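Local structure of redy-like protein (Hahella chejuensis, 2JDJ) at residues T62-A65 with A66-D70; G78-Q81 with A82-M86. The protein is probably involved in prodigiosin biosynthesis, as a small RedY-like member of the dimeric alpha/beta-barrel clan. One frame throughout, in Å; residues are numbered along the deposited sequence.

Interaction 1: T62-A65 with A66-D70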
ATOM      1  N   THR A  62       0.766  12.211  -6.906  1.00 31.15           N
ATOM      2  CA  THR A  62      -0.068  13.409  -6.954  1.00 32.34           C
ATOM      3  C   THR A  62      -1.322  13.109  -7.759  1.00 32.71           C
ATOM      4  O   THR A  62      -2.450  13.288  -7.276  1.00 33.58           O
ATOM      5  CB  THR A  62       0.701  14.585  -7.580  1.00 32.46           C
ATOM      6  OG1 THR A  62       1.314  14.154  -8.809  1.00 31.86           O
ATOM      7  CG2 THR A  62       1.786  15.066  -6.617  1.00 32.14           C
ATOM      8  N   ASP A  63      -1.112  12.629  -8.974  1.00 33.06           N
ATOM      9  CA  ASP A  63      -2.184  12.068  -9.792  1.00 34.19           C
ATOM     10  C   ASP A  63      -1.566  11.182 -10.850  1.00 34.04           C
ATOM     11  O   ASP A  63      -0.372  11.319 -11.173  1.00 34.13           O
ATOM     12  CB  ASP A  63      -3.026  13.161 -10.450  1.00 34.83           C
ATOM     13  CG  ASP A  63      -2.193  14.101 -11.280  1.00 35.72           C
ATOM     14  OD1 ASP A  63      -1.851  13.728 -12.414  1.00 36.55           O
ATOM     15  OD2 ASP A  63      -1.864  15.208 -10.787  1.00 38.36           O
ATOM     16  N   ARG A  64      -2.389  10.283 -11.384  1.00 33.89           N
ATOM     17  CA  ARG A  64      -1.964   9.293 -12.376  1.00 34.02           C
ATOM     18  C   ARG A  64      -1.391   9.931 -13.626  1.00 33.62           C
ATOM     19  O   ARG A  64      -0.481   9.385 -14.262  1.00 33.25           O
ATOM     20  CB  ARG A  64      -3.141   8.374 -12.758  1.00 34.17           C
ATOM     21  CG  ARG A  64      -2.741   7.118 -13.513  1.00 34.70           C
ATOM     22  CD  ARG A  64      -1.694   6.323 -12.751  1.00 36.67           C
ATOM     23  NE  ARG A  64      -1.966   4.884 -12.752  1.00 38.99           N
ATOM     24  CZ  ARG A  64      -1.336   3.994 -13.510  1.00 39.17           C
ATOM     25  NH1 ARG A  64      -0.380   4.370 -14.354  1.00 38.62           N
ATOM     26  NH2 ARG A  64      -1.662   2.714 -13.409  1.00 41.35           N
ATOM     27  N   ALA A  65      -1.944  11.086 -13.986  1.00 33.64           N
ATOM     28  CA  ALA A  65      -1.471  11.833 -15.149  1.00 34.04           C
ATOM     29  C   ALA A  65       0.015  12.219 -14.994  1.00 34.09           C
ATOM     30  O   ALA A  65       0.833  12.002 -15.905  1.00 33.92           O
ATOM     31  CB  ALA A  65      -2.355  13.071 -15.363  1.00 34.00           C
ATOM     32  N   ALA A  66       0.353  12.781 -13.835  1.00 34.30           N
ATOM     33  CA  ALA A  66       1.736  13.184 -13.535  1.00 34.57           C
ATOM     34  C   ALA A  66       2.678  11.969 -13.523  1.00 34.61           C
ATOM     35  O   ALA A  66       3.762  12.013 -14.093  1.00 34.46           O
ATOM     36  CB  ALA A  66       1.797  13.933 -12.210  1.00 34.17           C
ATOM     37  N   PHE A  67       2.244  10.877 -12.887  1.00 35.26           N
ATOM     38  CA  PHE A  67       3.042   9.632 -12.856  1.00 35.32           C
ATOM     39  C   PHE A  67       3.318   9.062 -14.245  1.00 35.50           C
ATOM     40  O   PHE A  67       4.437   8.665 -14.549  1.00 34.53           O
ATOM     41  CB  PHE A  67       2.408   8.573 -11.955  1.00 35.03           C
ATOM     42  CG  PHE A  67       3.272   7.347 -11.758  1.00 35.58           C
ATOM     43  CD1 PHE A  67       4.503   7.440 -11.113  1.00 35.46           C
ATOM     44  CD2 PHE A  67       2.857   6.101 -12.227  1.00 35.07           C
ATOM     45  CE1 PHE A  67       5.315   6.308 -10.929  1.00 35.95           C
ATOM     46  CE2 PHE A  67       3.658   4.963 -12.051  1.00 35.61           C
ATOM     47  CZ  PHE A  67       4.891   5.068 -11.400  1.00 35.01           C
ATOM     48  N   ASP A  68       2.292   9.044 -15.089  1.00 36.57           N
ATOM     49  CA  ASP A  68       2.424   8.555 -16.455  1.00 37.83           C
ATOM     50  C   ASP A  68       3.494   9.293 -17.260  1.00 38.24           C
ATOM     51  O   ASP A  68       4.249   8.671 -18.013  1.00 38.31           O
ATOM     52  CB  ASP A  68       1.069   8.613 -17.165  1.00 38.32           C
ATOM     53  CG  ASP A  68       0.145   7.479 -16.748  1.00 40.15           C
ATOM     54  OD1 ASP A  68       0.447   6.763 -15.758  1.00 40.94           O
ATOM     55  OD2 ASP A  68      -0.891   7.300 -17.414  1.00 43.24           O
ATOM     56  N   ALA A  69       3.550  10.616 -17.096  1.00 38.97           N
ATOM     57  CA  ALA A  69       4.603  11.434 -17.698  1.00 39.41           C
ATOM     58  C   ALA A  69       5.985  11.039 -17.161  1.00 39.94           C
ATOM     59  O   ALA A  69       6.932  10.864 -17.940  1.00 40.03           O
ATOM     60  CB  ALA A  69       4.327  12.922 -17.452  1.00 39.46           C
ATOM     61  N   ASP A  70       6.087  10.880 -15.836  1.00 40.30           N
ATOM     62  CA  ASP A  70       7.340  10.476 -15.197  1.00 40.71           C
ATOM     63  C   ASP A  70       7.830   9.141 -15.718  1.00 41.46           C
ATOM     64  O   ASP A  70       9.031   8.915 -15.775  1.00 40.77           O
ATOM     65  CB  ASP A  70       7.201  10.402 -13.679  1.00 40.34           C
ATOM     66  CG  ASP A  70       7.204  11.771 -13.020  1.00 40.10           C
ATOM     67  OD1 ASP A  70       7.507  12.767 -13.711  1.00 40.79           O
ATOM     68  OD2 ASP A  70       6.895  11.852 -11.813  1.00 36.09           O
TER
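Ala-66, first of residues 66-70, is capped by Asp-63, the N-cap of helix 64-71: its backbone N donates to Asp-63 OD1 at 2.8 Å. The donor reaches that oxygen from above the carboxylate, 37° out of its plane. Asp-63 gets there because its CG sits between its own backbone N and carbonyl carbon (chi1 56°), which folds the carboxylate over the start of the helix. On the same residue, the methyl CB of Ala-66 lies 3.4 Å from OG1 of Thr-62, while Thr-62 itself is tied by backbone bonding to Ser-36.

Next comes Phe-67, whose N bonds to Asp-63 O at 3.2 Å, so Asp-63 receives one N-H with its side chain and another with its main chain. The buried Phe-67 side chain touches Ile-4 of strand 2-10, and NH1 of Arg-64 stands at the ring edge, 4.2 Å from CD2 of Phe-67.

Asp-68 is joined to Arg-64 twice. Its N reaches Arg-64 O at 2.9 Å, and its OD1 takes NH1 of Arg-64, also at 2.9 Å, in a salt bridge. OD1 uses its syn lone pair and lies close to the guanidinium plane, yet the two flat groups stand almost perpendicular, 89° apart. Ala-69 N completes the turn on Ala-65 O at 3.3 Å.

NH2 of Arg-64 has a second carboxylate partner, Glu-92, so one guanidinium links the helix to strand 87-97. The two acids probably balance its charge jointly, and the helix's N-terminal N-H groups would favour a negative Asp-63.

Interaction 2: G78-Q81 with A82-M86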
ATOM      1  N   GLY A  78      15.568   3.834 -16.850  1.00 31.89           N
ATOM      2  CA  GLY A  78      16.756   3.287 -16.199  1.00 31.16           C
ATOM      3  C   GLY A  78      16.423   2.403 -15.005  1.00 30.27           C
ATOM      4  O   GLY A  78      17.093   1.402 -14.745  1.00 29.75           O
ATOM      5  N   LEU A  79      15.388   2.786 -14.267  1.00 29.73           N
ATOM      6  CA  LEU A  79      14.868   1.955 -13.187  1.00 28.71           C
ATOM      7  C   LEU A  79      14.273   0.645 -13.715  1.00 28.84           C
ATOM      8  O   LEU A  79      14.660  -0.434 -13.268  1.00 28.77           O
ATOM      9  CB  LEU A  79      13.831   2.734 -12.372  1.00 28.56           C
ATOM     10  CG  LEU A  79      14.304   3.973 -11.605  1.00 27.31           C
ATOM     11  CD1 LEU A  79      13.102   4.620 -10.919  1.00 26.63           C
ATOM     12  CD2 LEU A  79      15.403   3.620 -10.586  1.00 26.71           C
ATOM     13  N   VAL A  80      13.342   0.739 -14.667  1.00 28.89           N
ATOM     14  CA  VAL A  80      12.756  -0.449 -15.332  1.00 28.69           C
ATOM     15  C   VAL A  80      13.799  -1.443 -15.875  1.00 28.39           C
ATOM     16  O   VAL A  80      13.670  -2.658 -15.674  1.00 27.75           O
ATOM     17  CB  VAL A  80      11.764  -0.058 -16.445  1.00 28.72           C
ATOM     18  CG1 VAL A  80      11.267  -1.298 -17.182  1.00 29.65           C
ATOM     19  CG2 VAL A  80      10.589   0.687 -15.849  1.00 29.31           C
ATOM     20  N   GLN A  81      14.844  -0.939 -16.531  1.00 27.97           N
ATOM     21  CA  GLN A  81      15.848  -1.823 -17.142  1.00 27.92           C
ATOM     22  C   GLN A  81      16.488  -2.743 -16.091  1.00 26.91           C
ATOM     23  O   GLN A  81      16.620  -3.964 -16.292  1.00 27.27           O
ATOM     24  CB  GLN A  81      16.918  -0.988 -17.890  1.00 27.79           C
ATOM     25  CG  GLN A  81      17.884  -1.795 -18.791  1.00 29.68           C
ATOM     26  CD  GLN A  81      18.323  -1.033 -20.074  0.50 29.80           C
ATOM     27  OE1 GLN A  81      18.340  -1.601 -21.178  0.50 32.53           O
ATOM     28  NE2 GLN A  81      18.662   0.251 -19.925  0.50 30.65           N
ATOM     29  N   ALA A  82      16.879  -2.142 -14.972  1.00 25.65           N
ATOM     30  CA  ALA A  82      17.517  -2.860 -13.867  1.00 24.96           C
ATOM     31  C   ALA A  82      16.515  -3.797 -13.198  1.00 24.28           C
ATOM     32  O   ALA A  82      16.808  -4.971 -12.977  1.00 23.91           O
ATOM     33  CB  ALA A  82      18.068  -1.868 -12.849  1.00 24.64           C
ATOM     34  N   PHE A  83      15.344  -3.255 -12.874  1.00 23.94           N
ATOM     35  CA  PHE A  83      14.265  -4.019 -12.243  1.00 23.59           C
ATOM     36  C   PHE A  83      13.957  -5.306 -13.005  1.00 24.23           C
ATOM     37  O   PHE A  83      13.873  -6.402 -12.423  1.00 23.78           O
ATOM     38  CB  PHE A  83      13.015  -3.145 -12.130  1.00 23.08           C
ATOM     39  CG  PHE A  83      11.817  -3.869 -11.575  1.00 23.41           C
ATOM     40  CD1 PHE A  83      11.600  -3.916 -10.190  1.00 23.27           C
ATOM     41  CD2 PHE A  83      10.898  -4.485 -12.423  1.00 22.05           C
ATOM     42  CE1 PHE A  83      10.490  -4.576  -9.674  1.00 22.28           C
ATOM     43  CE2 PHE A  83       9.792  -5.144 -11.907  1.00 20.30           C
ATOM     44  CZ  PHE A  83       9.595  -5.191 -10.539  1.00 20.77           C
ATOM     45  N   SER A  84      13.832  -5.165 -14.325  1.00 25.35           N
ATOM     46  CA  SER A  84      13.455  -6.255 -15.216  1.00 26.10           C
ATOM     47  C   SER A  84      14.464  -7.400 -15.355  1.00 25.64           C
ATOM     48  O   SER A  84      14.119  -8.465 -15.886  1.00 25.49           O
ATOM     49  CB  SER A  84      13.107  -5.676 -16.581  1.00 26.84           C
ATOM     50  OG  SER A  84      11.810  -5.096 -16.518  1.00 30.95           O
ATOM     51  N   ARG A  85      15.703  -7.190 -14.902  1.00 25.32           N
ATOM     52  CA  ARG A  85      16.711  -8.262 -14.882  1.00 24.48           C
ATOM     53  C   ARG A  85      16.484  -9.205 -13.700  1.00 23.92           C
ATOM     54  O   ARG A  85      16.965 -10.332 -13.708  1.00 22.24           O
ATOM     55  CB  ARG A  85      18.135  -7.691 -14.777  1.00 25.43           C
ATOM     56  CG  ARG A  85      18.585  -6.809 -15.942  1.00 29.36           C
ATOM     57  CD  ARG A  85      18.609  -7.537 -17.261  1.00 33.92           C
ATOM     58  NE  ARG A  85      19.672  -8.546 -17.322  0.50 37.49           N
ATOM     59  CZ  ARG A  85      20.954  -8.288 -17.577  0.50 38.52           C
ATOM     60  NH1 ARG A  85      21.368  -7.040 -17.793  0.50 39.33           N
ATOM     61  NH2 ARG A  85      21.827  -9.288 -17.614  0.50 38.59           N
HETATM   62  N   MSE A  86      15.731  -8.742 -12.697  1.00 23.22           N
HETATM   63  CA  MSE A  86      15.582  -9.480 -11.433  1.00 24.76           C
HETATM   64  C   MSE A  86      14.151  -9.883 -11.087  1.00 23.11           C
HETATM   65  O   MSE A  86      13.953 -10.846 -10.353  1.00 22.56           O
HETATM   66  CB  MSE A  86      16.092  -8.645 -10.264  1.00 23.54           C
HETATM   67  CG  MSE A  86      17.584  -8.389 -10.226  1.00 26.07           C
HETATM   68 SE   MSE A  86      17.942  -7.113  -8.785  0.80 31.97          SE
HETATM   69  CE  MSE A  86      16.972  -5.563  -9.386  1.00 28.02           C
TER
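Val-80 O takes the backbone N of Ser-84 at 2.9 Å, the i to i+4 bond of an alpha-helix, and has the hydroxyl of the same serine beside it. Ser-84 OG comes to 3.2 Å from Val-80 O, at best a weak hydrogen bond whose proton is not settled. The hydroxyl folds back over the preceding turn because OG is anti to the serine's carbonyl carbon (chi1 -77°). In that position it also lies beside the valine side chain, with Val-80 CG1 3.9 Å from Ser-84 OG.

This is helix 74-86, in the connection between strands 55-61 and 87-97 of a ferredoxin-like alpha/beta fold, as expected for the dimeric alpha/beta-barrel clan. One residue back, Phe-83 N meets Leu-79 O at 2.9 Å, an almost straight bond (N-H...O 171°). The CB of Phe-83 rests 3.4 Å from that same Leu-79 O, and the CB of Ala-82 approaches it too, at 3.7 Å. With CG anti to the backbone N (chi1 176°), the phenyl ring of Phe-83 is carried away from residues 78-81.

The helix faces helix 16-30 through this side: Ala-82 and Phe-83 both touch Trp-22, and Leu-79 touches Asp-27 and Thr-30. A glycerol, probably from the crystallisation liquor, lies against the Phe-83 side chain.

Further on, the hydrogen bonding shortens to i+3: Met-86, a selenomethionine, donates its N to Phe-83 O at 3.0 Å and is joined by its backbone to Phe-11. On the outer side the Arg-85 chain starts back along the helix, bringing its CG to 3.5 Å from Gln-81 O.

Both contacts are local turns at the surface, each with a single buried residue among those that touch, and they sit on successive helices, 64-71 and 74-86. Their centres are 20 Å apart and their nearest atoms about 8 Å, so they do not touch. Interaction 1 starts a helix just after strand 55-61, and is held by charged side chains as well as main-chain bonds. Interaction 2 lies at the far end of the next helix, ahead of strand 87-97, and depends chiefly on backbone bonds. Inward, the first packs on strand 2-10 through Phe-67, whereas the second rests on helix 16-30 through Leu-79, Ala-82 and Phe-83.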